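Local coordinates for carbonic anhydrase (Trichomonas vaginalis, PDB 6Y04), which probably catalyses the reversible hydration of carbon dioxide to hydrogencarbonate and a proton, as a zinc-dependent beta-class carbonic anhydrase, at residues C99-L109 and K127-K138; V76-Y84 and V151-I161. All blocks are in the same frame, centred on the assembly; numbering follows the deposited sequence.

Interaction 1: C99-L109 and K127-K138; sequences CGMTHASTDSL and KSDLSKWVDDFK. With ZN (zinc ion), chain C.
The Phe137 ring carries Met101 CB over the centre of one face, a CH-pi contact with CB 3.6 Å from the ring centroid and 7° off its normal. Two polar atoms approach the same ring obliquely: Thr102 OG1, which also donates to Cys99 O, and the zinc-bound Cys99 SG, 3.7 Å from Phe137 CZ in a sulfur-aromatic contact. Phe137 swings its ring across the 99-102 beta turn because chi1 of -164° sets CG opposite the backbone N. Met101, bent at chi2 and chi3, runs on to set CE against Val134 CG1, which also meets Leu109 CD1 tip to tip. Further along, Thr106 is a knob among Lys127, Leu130, Ser131 and Val134. Asp135 grips it twice: OD2 takes Thr106 OG1 at 2.7 Å through its syn lone pair, and OD1 takes Thr106 N at 3.2 Å, 25° out of the carboxylate plane. Nearer solvent, Lys127 NZ meets Asp107 OD1 at 3.2 Å in a salt bridge. The Asp135 carboxylate thus holds the first turn of helix 106-115, where its charge would suit the helix N-terminus. Phe137 packs against the zinc ligand Cys99 SG, which binds the zinc ion at 2.3 Å.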
loop_
_atom_site.group_PDB
_atom_site.type_symbol
_atom_site.label_atom_id
_atom_site.label_comp_id
_atom_site.label_asym_id
_atom_site.label_seq_id
_atom_site.Cartn_x
_atom_site.Cartn_y
_atom_site.Cartn_z
ATOM N N CYS A 99 11.780 -1.066 11.367
ATOM C CA CYS A 99 10.486 -0.571 10.925
ATOM C C CYS A 99 10.073 0.545 11.884
ATOM O O CYS A 99 10.346 0.448 13.082
ATOM C CB CYS A 99 9.427 -1.673 10.922
ATOM S SG CYS A 99 7.845 -1.170 10.186
ATOM N N GLY A 100 9.448 1.607 11.352
ATOM C CA GLY A 100 9.165 2.814 12.122
ATOM C C GLY A 100 7.989 2.643 13.085
ATOM O O GLY A 100 7.663 3.540 13.868
ATOM N N MET A 101 7.378 1.457 13.018
ATOM C CA MET A 101 6.117 1.149 13.660
ATOM C C MET A 101 6.380 0.487 15.007
ATOM O O MET A 101 5.493 0.449 15.864
ATOM C CB MET A 101 5.302 0.205 12.771
ATOM C CG MET A 101 4.560 0.938 11.683
ATOM S SD MET A 101 3.211 1.935 12.373
ATOM C CE MET A 101 1.897 0.719 12.461
ATOM N N THR A 102 7.606 -0.032 15.163
ATOM C CA THR A 102 8.091 -0.616 16.404
ATOM C C THR A 102 8.058 0.434 17.515
ATOM O O THR A 102 7.416 0.220 18.544
ATOM C CB THR A 102 9.500 -1.201 16.228
ATOM O OG1 THR A 102 9.628 -1.793 14.935
ATOM C CG2 THR A 102 9.855 -2.223 17.285
ATOM N N HIS A 103 8.743 1.565 17.278
ATOM C CA HIS A 103 8.850 2.641 18.255
ATOM C C HIS A 103 7.848 3.758 17.956
ATOM O O HIS A 103 8.106 4.924 18.248
ATOM C CB HIS A 103 10.305 3.124 18.404
ATOM C CG HIS A 103 11.008 3.418 17.118
ATOM N ND1 HIS A 103 11.959 2.564 16.593
ATOM C CD2 HIS A 103 10.922 4.460 16.258
ATOM C CE1 HIS A 103 12.427 3.061 15.463
ATOM N NE2 HIS A 103 11.801 4.225 15.233
ATOM N N ALA A 104 6.706 3.386 17.372
ATOM C CA ALA A 104 5.547 4.257 17.283
ATOM C C ALA A 104 4.485 3.734 18.244
ATOM O O ALA A 104 4.242 2.537 18.331
ATOM C CB ALA A 104 5.029 4.302 15.868
ATOM N N SER A 105 3.867 4.650 18.983
ATOM C CA SER A 105 2.878 4.292 19.983
ATOM C C SER A 105 1.768 5.333 19.951
ATOM O O SER A 105 1.926 6.374 19.320
ATOM C CB SER A 105 3.509 4.208 21.345
ATOM O OG SER A 105 3.920 5.492 21.777
ATOM N N THR A 106 0.658 5.052 20.645
ATOM C CA THR A 106 -0.441 6.001 20.731
ATOM C C THR A 106 0.006 7.232 21.516
ATOM O O THR A 106 -0.425 8.346 21.226
ATOM C CB THR A 106 -1.724 5.358 21.282
ATOM O OG1 THR A 106 -1.373 4.513 22.375
ATOM C CG2 THR A 106 -2.460 4.533 20.251
ATOM N N ASP A 107 0.902 7.019 22.489
ATOM C CA ASP A 107 1.445 8.107 23.282
ATOM C C ASP A 107 2.228 9.069 22.395
ATOM O O ASP A 107 1.975 10.264 22.436
ATOM C CB ASP A 107 2.182 7.573 24.512
ATOM C CG ASP A 107 1.227 7.146 25.620
ATOM O OD1 ASP A 107 0.008 7.061 25.357
ATOM O OD2 ASP A 107 1.700 6.913 26.751
ATOM N N SER A 108 3.159 8.535 21.595
ATOM C CA SER A 108 4.059 9.346 20.784
ATOM C C SER A 108 3.283 10.063 19.680
ATOM O O SER A 108 3.538 11.229 19.394
ATOM C CB SER A 108 5.208 8.531 20.229
ATOM O OG SER A 108 4.804 7.742 19.119
ATOM N N LEU A 109 2.309 9.363 19.087
ATOM C CA LEU A 109 1.489 9.961 18.044
ATOM C C LEU A 109 0.584 11.020 18.660
ATOM O O LEU A 109 0.390 12.079 18.065
ATOM C CB LEU A 109 0.683 8.885 17.313
ATOM C CG LEU A 109 1.483 8.005 16.354
ATOM C CD1 LEU A 109 0.677 6.791 15.960
ATOM C CD2 LEU A 109 1.926 8.764 15.109
ATOM N N LYS A 127 -7.926 6.775 20.282
ATOM C CA LYS A 127 -6.770 6.182 20.939
ATOM C C LYS A 127 -6.876 4.658 20.992
ATOM O O LYS A 127 -5.887 3.963 20.757
ATOM C CB LYS A 127 -6.579 6.770 22.342
ATOM C CG LYS A 127 -5.472 6.133 23.182
ATOM C CD LYS A 127 -4.981 6.999 24.323
ATOM C CE LYS A 127 -3.472 6.946 24.486
ATOM N NZ LYS A 127 -2.939 8.181 25.109
ATOM N N SER A 128 -8.068 4.149 21.313
ATOM C CA SER A 128 -8.250 2.719 21.494
ATOM C C SER A 128 -8.087 1.970 20.169
ATOM O O SER A 128 -7.356 0.980 20.093
ATOM C CB SER A 128 -9.568 2.437 22.134
ATOM O OG SER A 128 -9.442 1.325 23.001
ATOM N N ASP A 129 -8.769 2.465 19.126
ATOM C CA ASP A 129 -8.683 1.883 17.796
ATOM C C ASP A 129 -7.258 1.984 17.251
ATOM O O ASP A 129 -6.741 1.012 16.702
ATOM C CB ASP A 129 -9.698 2.512 16.838
ATOM C CG ASP A 129 -11.143 2.219 17.195
ATOM O OD1 ASP A 129 -11.415 1.090 17.652
ATOM O OD2 ASP A 129 -11.984 3.131 17.015
ATOM N N LEU A 130 -6.641 3.168 17.401
ATOM C CA LEU A 130 -5.315 3.448 16.862
ATOM C C LEU A 130 -4.295 2.477 17.458
ATOM O O LEU A 130 -3.333 2.100 16.787
ATOM C CB LEU A 130 -4.940 4.908 17.154
ATOM C CG LEU A 130 -3.591 5.388 16.605
ATOM C CD1 LEU A 130 -3.509 5.219 15.097
ATOM C CD2 LEU A 130 -3.318 6.837 16.985
ATOM N N SER A 131 -4.551 2.070 18.708
ATOM C CA SER A 131 -3.698 1.182 19.485
ATOM C C SER A 131 -3.470 -0.142 18.755
ATOM O O SER A 131 -2.402 -0.750 18.861
ATOM C CB SER A 131 -4.297 0.968 20.852
ATOM O OG SER A 131 -3.667 -0.116 21.513
ATOM N N LYS A 132 -4.484 -0.566 17.996
ATOM C CA LYS A 132 -4.487 -1.876 17.366
ATOM C C LYS A 132 -3.453 -1.945 16.243
ATOM O O LYS A 132 -2.981 -3.028 15.910
ATOM C CB LYS A 132 -5.914 -2.254 16.971
ATOM C CG LYS A 132 -6.745 -2.710 18.168
ATOM C CD LYS A 132 -8.240 -2.602 17.988
ATOM C CE LYS A 132 -8.990 -2.998 19.243
ATOM N NZ LYS A 132 -10.459 -2.934 19.050
ATOM N N TRP A 133 -3.074 -0.778 15.699
ATOM C CA TRP A 133 -2.074 -0.685 14.642
ATOM C C TRP A 133 -0.668 -0.510 15.216
ATOM O O TRP A 133 0.271 -1.192 14.797
ATOM C CB TRP A 133 -2.398 0.461 13.672
ATOM C CG TRP A 133 -3.372 0.147 12.575
ATOM C CD1 TRP A 133 -3.084 -0.363 11.342
ATOM C CD2 TRP A 133 -4.793 0.375 12.593
ATOM N NE1 TRP A 133 -4.227 -0.488 10.601
ATOM C CE2 TRP A 133 -5.293 -0.043 11.338
ATOM C CE3 TRP A 133 -5.695 0.881 13.543
ATOM C CZ2 TRP A 133 -6.651 0.022 11.019
ATOM C CZ3 TRP A 133 -7.036 0.953 13.223
ATOM C CH2 TRP A 133 -7.505 0.526 11.976
ATOM N N VAL A 134 -0.525 0.428 16.162
ATOM C CA VAL A 134 0.796 0.946 16.495
ATOM C C VAL A 134 1.352 0.293 17.762
ATOM O O VAL A 134 2.560 0.072 17.851
ATOM C CB VAL A 134 0.835 2.490 16.537
ATOM C CG1 VAL A 134 0.502 3.088 15.174
ATOM C CG2 VAL A 134 -0.066 3.064 17.621
ATOM N N ASP A 135 0.480 -0.015 18.728
ATOM C CA ASP A 135 0.931 -0.553 20.001
ATOM C C ASP A 135 1.134 -2.063 19.904
ATOM O O ASP A 135 2.038 -2.607 20.532
ATOM C CB ASP A 135 -0.007 -0.149 21.140
ATOM C CG ASP A 135 0.032 1.335 21.441
ATOM O OD1 ASP A 135 1.118 1.932 21.300
ATOM O OD2 ASP A 135 -1.025 1.881 21.814
ATOM N N ASP A 136 0.287 -2.723 19.104
ATOM C CA ASP A 136 0.360 -4.166 18.939
ATOM C C ASP A 136 1.572 -4.545 18.087
ATOM O O ASP A 136 2.014 -5.691 18.134
ATOM C CB ASP A 136 -0.976 -4.753 18.469
ATOM C CG ASP A 136 -2.109 -4.544 19.468
ATOM O OD1 ASP A 136 -1.808 -4.192 20.629
ATOM O OD2 ASP A 136 -3.287 -4.728 19.077
ATOM N N PHE A 137 2.106 -3.577 17.329
ATOM C CA PHE A 137 3.328 -3.771 16.558
ATOM C C PHE A 137 4.540 -3.813 17.497
ATOM O O PHE A 137 5.124 -2.779 17.825
ATOM C CB PHE A 137 3.462 -2.711 15.458
ATOM C CG PHE A 137 4.466 -3.046 14.382
ATOM C CD1 PHE A 137 5.832 -3.063 14.650
ATOM C CD2 PHE A 137 4.052 -3.332 13.088
ATOM C CE1 PHE A 137 6.754 -3.376 13.661
ATOM C CE2 PHE A 137 4.975 -3.636 12.095
ATOM C CZ PHE A 137 6.324 -3.658 12.383
ATOM N N LYS A 138 4.913 -5.031 17.905
ATOM C CA LYS A 138 5.954 -5.252 18.894
ATOM C C LYS A 138 7.317 -5.285 18.209
ATOM O O LYS A 138 8.224 -4.553 18.594
ATOM C CB LYS A 138 5.709 -6.573 19.636
ATOM C CG LYS A 138 4.394 -6.679 20.403
ATOM C CD LYS A 138 4.288 -5.692 21.549
ATOM C CE LYS A 138 5.193 -6.054 22.710
ATOM N NZ LYS A 138 5.685 -4.853 23.426
HETATM ZN ZN ZN C . 8.150 -0.030 8.166
HETATM O O HOH W 1 8.398 1.892 8.651
#

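Interaction 2: V76-Y84 and V151-I161; sequences VVSLLVSIY and VRENPLIPKNI
Tyr84 and Leu80 of helix 74-85 meet the end of helix 140-152 and the turns that follow it, a buried packing within the alpha/beta fold of the beta-class carbonic anhydrases. Tyr84 can be followed outward. Its CB points along the flank of the contact, and with CG anti to the carbonyl carbon (chi1 -67°) the ring extends toward residues 156-158. Ile83 CG2 lies off-centre over one face of that ring. On the way to the tip, CE1 passes Pro158 CG, while Tyr84 CE2 and CZ each lie 3.4 Å from Leu156 O, which sits at the ring edge and in its plane. CZ also touches Pro158 CD. At the tip, Tyr84 OH donates to Leu156 O in a very short hydrogen bond of 2.5 Å. Tyr84 OH also lies against Pro158 CD, 3.1 Å away.

Beside it, Leu80 sends CD2 to Leu156 CB at 3.7 Å and on to Ile157 CG1, its CD1 meeting Leu156 CD1; the two leucines cross at a slant. Ile83 CG2 lies 4.0 Å from Ile161 CD1, the two side chains running antiparallel past one another, and both residues also touch Ile91 of strand 90-96. The Leu79 and Val151 side chains cross at about a right angle, CD1 against CG1.

At the far end, the two methyls of Val76 approach the amide nitrogen of Asn154, whose ND2 is hydrogen-bonded to Gly71 O. The other end of that amide closes an Asx turn: Asn154 OD1 accepts Leu156 N at 3.0 Å, in the carbonyl plane.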
loop_
_atom_site.group_PDB
_atom_site.type_symbol
_atom_site.label_atom_id
_atom_site.label_comp_id
_atom_site.label_asym_id
_atom_site.label_seq_id
_atom_site.Cartn_x
_atom_site.Cartn_y
_atom_site.Cartn_z
ATOM N N VAL A 76 -6.557 -6.388 3.530
ATOM C CA VAL A 76 -7.303 -7.617 3.319
ATOM C C VAL A 76 -8.105 -7.531 2.019
ATOM O O VAL A 76 -8.037 -8.436 1.197
ATOM C CB VAL A 76 -8.163 -7.975 4.546
ATOM C CG1 VAL A 76 -9.277 -8.941 4.188
ATOM C CG2 VAL A 76 -7.304 -8.554 5.664
ATOM N N VAL A 77 -8.835 -6.428 1.821
ATOM C CA VAL A 77 -9.657 -6.241 0.631
ATOM C C VAL A 77 -8.785 -6.329 -0.625
ATOM O O VAL A 77 -9.184 -6.936 -1.619
ATOM C CB VAL A 77 -10.446 -4.915 0.695
ATOM C CG1 VAL A 77 -11.083 -4.528 -0.637
ATOM C CG2 VAL A 77 -11.488 -4.948 1.799
ATOM N N SER A 78 -7.595 -5.712 -0.565
ATOM C CA SER A 78 -6.619 -5.757 -1.644
ATOM C C SER A 78 -6.264 -7.199 -1.994
ATOM O O SER A 78 -6.124 -7.530 -3.167
ATOM C CB SER A 78 -5.388 -4.963 -1.290
ATOM O OG SER A 78 -5.703 -3.584 -1.145
ATOM N N LEU A 79 -6.142 -8.049 -0.971
ATOM C CA LEU A 79 -5.819 -9.451 -1.181
ATOM C C LEU A 79 -6.992 -10.204 -1.811
ATOM O O LEU A 79 -6.777 -11.068 -2.660
ATOM C CB LEU A 79 -5.376 -10.074 0.150
ATOM C CG LEU A 79 -4.030 -9.553 0.661
ATOM C CD1 LEU A 79 -3.743 -10.032 2.072
ATOM C CD2 LEU A 79 -2.900 -9.924 -0.291
ATOM N N LEU A 80 -8.225 -9.855 -1.409
ATOM C CA LEU A 80 -9.414 -10.498 -1.954
ATOM C C LEU A 80 -9.540 -10.172 -3.441
ATOM O O LEU A 80 -9.817 -11.056 -4.253
ATOM C CB LEU A 80 -10.667 -10.055 -1.184
ATOM C CG LEU A 80 -10.699 -10.425 0.299
ATOM C CD1 LEU A 80 -11.881 -9.771 1.013
ATOM C CD2 LEU A 80 -10.729 -11.933 0.491
ATOM N N VAL A 81 -9.323 -8.899 -3.780
ATOM C CA VAL A 81 -9.368 -8.456 -5.162
ATOM C C VAL A 81 -8.265 -9.161 -5.950
ATOM O O VAL A 81 -8.501 -9.632 -7.061
ATOM C CB VAL A 81 -9.264 -6.921 -5.269
ATOM C CG1 VAL A 81 -9.186 -6.463 -6.715
ATOM C CG2 VAL A 81 -10.427 -6.236 -4.561
ATOM N N SER A 82 -7.065 -9.235 -5.362
ATOM C CA SER A 82 -5.942 -9.872 -6.031
ATOM C C SER A 82 -6.298 -11.311 -6.401
ATOM O O SER A 82 -6.064 -11.737 -7.534
ATOM C CB SER A 82 -4.693 -9.818 -5.186
ATOM O OG SER A 82 -4.217 -8.486 -5.082
ATOM N N ILE A 83 -6.872 -12.050 -5.437
ATOM C CA ILE A 83 -7.093 -13.479 -5.620
ATOM C C ILE A 83 -8.257 -13.703 -6.583
ATOM O O ILE A 83 -8.117 -14.416 -7.577
ATOM C CB ILE A 83 -7.326 -14.197 -4.275
ATOM C CG1 ILE A 83 -6.115 -14.101 -3.350
ATOM C CG2 ILE A 83 -7.746 -15.648 -4.497
ATOM C CD1 ILE A 83 -6.457 -14.361 -1.899
ATOM N N TYR A 84 -9.401 -13.076 -6.273
ATOM C CA TYR A 84 -10.677 -13.427 -6.876
ATOM C C TYR A 84 -10.860 -12.729 -8.216
ATOM O O TYR A 84 -11.363 -13.335 -9.157
ATOM C CB TYR A 84 -11.813 -13.123 -5.905
ATOM C CG TYR A 84 -11.797 -14.005 -4.686
ATOM C CD1 TYR A 84 -11.874 -15.383 -4.807
ATOM C CD2 TYR A 84 -11.715 -13.463 -3.413
ATOM C CE1 TYR A 84 -11.870 -16.203 -3.690
ATOM C CE2 TYR A 84 -11.706 -14.264 -2.285
ATOM C CZ TYR A 84 -11.788 -15.638 -2.426
ATOM O OH TYR A 84 -11.767 -16.430 -1.319
ATOM N N VAL A 151 -3.947 -13.594 7.954
ATOM C CA VAL A 151 -4.400 -13.796 6.589
ATOM C C VAL A 151 -4.878 -15.241 6.439
ATOM O O VAL A 151 -5.942 -15.489 5.877
ATOM C CB VAL A 151 -3.328 -13.408 5.553
ATOM C CG1 VAL A 151 -3.817 -13.617 4.126
ATOM C CG2 VAL A 151 -2.867 -11.973 5.740
ATOM N N ARG A 152 -4.096 -16.183 6.984
ATOM C CA ARG A 152 -4.411 -17.605 6.920
ATOM C C ARG A 152 -5.796 -17.881 7.507
ATOM O O ARG A 152 -6.612 -18.551 6.880
ATOM C CB ARG A 152 -3.295 -18.427 7.577
ATOM C CG ARG A 152 -3.538 -19.930 7.630
ATOM C CD ARG A 152 -4.281 -20.478 6.421
ATOM N NE ARG A 152 -3.457 -20.713 5.240
ATOM C CZ ARG A 152 -3.818 -20.440 3.989
ATOM N NH1 ARG A 152 -4.985 -19.877 3.725
ATOM N NH2 ARG A 152 -2.989 -20.714 3.003
ATOM N N GLU A 153 -6.059 -17.342 8.704
ATOM C CA GLU A 153 -7.265 -17.645 9.459
ATOM C C GLU A 153 -8.435 -16.786 8.991
ATOM O O GLU A 153 -9.517 -16.864 9.565
ATOM C CB GLU A 153 -7.009 -17.506 10.961
ATOM C CG GLU A 153 -6.362 -18.748 11.552
ATOM C CD GLU A 153 -5.566 -18.569 12.838
ATOM O OE1 GLU A 153 -5.865 -17.624 13.605
ATOM O OE2 GLU A 153 -4.641 -19.378 13.067
ATOM N N ASN A 154 -8.204 -15.968 7.955
ATOM C CA ASN A 154 -9.268 -15.158 7.384
ATOM C C ASN A 154 -10.216 -16.078 6.619
ATOM O O ASN A 154 -9.793 -16.793 5.711
ATOM C CB ASN A 154 -8.741 -13.996 6.533
ATOM C CG ASN A 154 -9.808 -12.975 6.192
ATOM O OD1 ASN A 154 -10.825 -13.312 5.597
ATOM N ND2 ASN A 154 -9.592 -11.721 6.551
ATOM N N PRO A 155 -11.522 -16.089 6.969
ATOM C CA PRO A 155 -12.483 -17.013 6.364
ATOM C C PRO A 155 -12.792 -16.718 4.898
ATOM O O PRO A 155 -13.381 -17.543 4.205
ATOM C CB PRO A 155 -13.746 -16.832 7.225
ATOM C CG PRO A 155 -13.626 -15.435 7.796
ATOM C CD PRO A 155 -12.140 -15.208 7.975
ATOM N N LEU A 156 -12.385 -15.535 4.428
ATOM C CA LEU A 156 -12.663 -15.140 3.058
ATOM C C LEU A 156 -11.515 -15.569 2.142
ATOM O O LEU A 156 -11.607 -15.404 0.929
ATOM C CB LEU A 156 -12.876 -13.625 2.995
ATOM C CG LEU A 156 -14.083 -13.057 3.743
ATOM C CD1 LEU A 156 -14.415 -11.668 3.233
ATOM C CD2 LEU A 156 -15.298 -13.965 3.628
ATOM N N ILE A 157 -10.440 -16.117 2.722
ATOM C CA ILE A 157 -9.250 -16.440 1.952
ATOM C C ILE A 157 -9.104 -17.956 1.832
ATOM O O ILE A 157 -9.023 -18.661 2.839
ATOM C CB ILE A 157 -8.003 -15.725 2.518
ATOM C CG1 ILE A 157 -8.046 -14.239 2.157
ATOM C CG2 ILE A 157 -6.717 -16.373 2.024
ATOM C CD1 ILE A 157 -6.971 -13.419 2.792
ATOM N N PRO A 158 -9.059 -18.498 0.590
ATOM C CA PRO A 158 -9.070 -19.946 0.364
ATOM C C PRO A 158 -7.858 -20.615 1.005
ATOM O O PRO A 158 -6.814 -19.987 1.145
ATOM C CB PRO A 158 -8.975 -20.093 -1.162
ATOM C CG PRO A 158 -9.401 -18.755 -1.708
ATOM C CD PRO A 158 -8.981 -17.739 -0.666
ATOM N N LYS A 159 -8.013 -21.892 1.368
ATOM C CA LYS A 159 -6.974 -22.662 2.036
ATOM C C LYS A 159 -5.855 -23.028 1.062
ATOM O O LYS A 159 -4.740 -23.333 1.487
ATOM C CB LYS A 159 -7.588 -23.900 2.699
ATOM C CG LYS A 159 -8.629 -23.595 3.770
ATOM C CD LYS A 159 -8.090 -22.735 4.902
ATOM C CE LYS A 159 -9.024 -22.620 6.090
ATOM N NZ LYS A 159 -8.344 -21.951 7.226
ATOM N N ASN A 160 -6.157 -22.966 -0.239
ATOM C CA ASN A 160 -5.222 -23.412 -1.258
ATOM C C ASN A 160 -4.335 -22.262 -1.739
ATOM O O ASN A 160 -3.598 -22.432 -2.708
ATOM C CB ASN A 160 -5.942 -24.104 -2.422
ATOM C CG ASN A 160 -6.731 -23.150 -3.298
ATOM O OD1 ASN A 160 -7.407 -22.256 -2.805
ATOM N ND2 ASN A 160 -6.654 -23.324 -4.606
ATOM N N ILE A 161 -4.421 -21.094 -1.091
ATOM C CA ILE A 161 -3.570 -19.966 -1.444
ATOM C C ILE A 161 -2.444 -19.881 -0.412
ATOM O O ILE A 161 -2.674 -19.469 0.725
ATOM C CB ILE A 161 -4.379 -18.647 -1.518
ATOM C CG1 ILE A 161 -5.509 -18.685 -2.554
ATOM C CG2 ILE A 161 -3.467 -17.433 -1.684
ATOM C CD1 ILE A 161 -5.076 -18.621 -4.000
#

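In the fold
Interaction 1 supplies Cys99 to the zinc site, with Cys37 and His96 coming from elsewhere in the chain; interaction 2 lies away from it. The two contacts have centres 25 Å apart and nearest atoms about 9 Å apart, without touching. Along the chain, both segments of interaction 1 fall between 76-84 and 151-161, and helix 120-134 of the first is followed directly by helix 140-152 of the second. The dimer brings the same elements together: Met101, Leu109 and Trp133 of interaction 1 pack on Val81, Tyr84 and Val77 of the second subunit, all within its own 76-84 segment. Helix 74-85 therefore packs on 151-161 in its own chain and on interaction 1 across the interface.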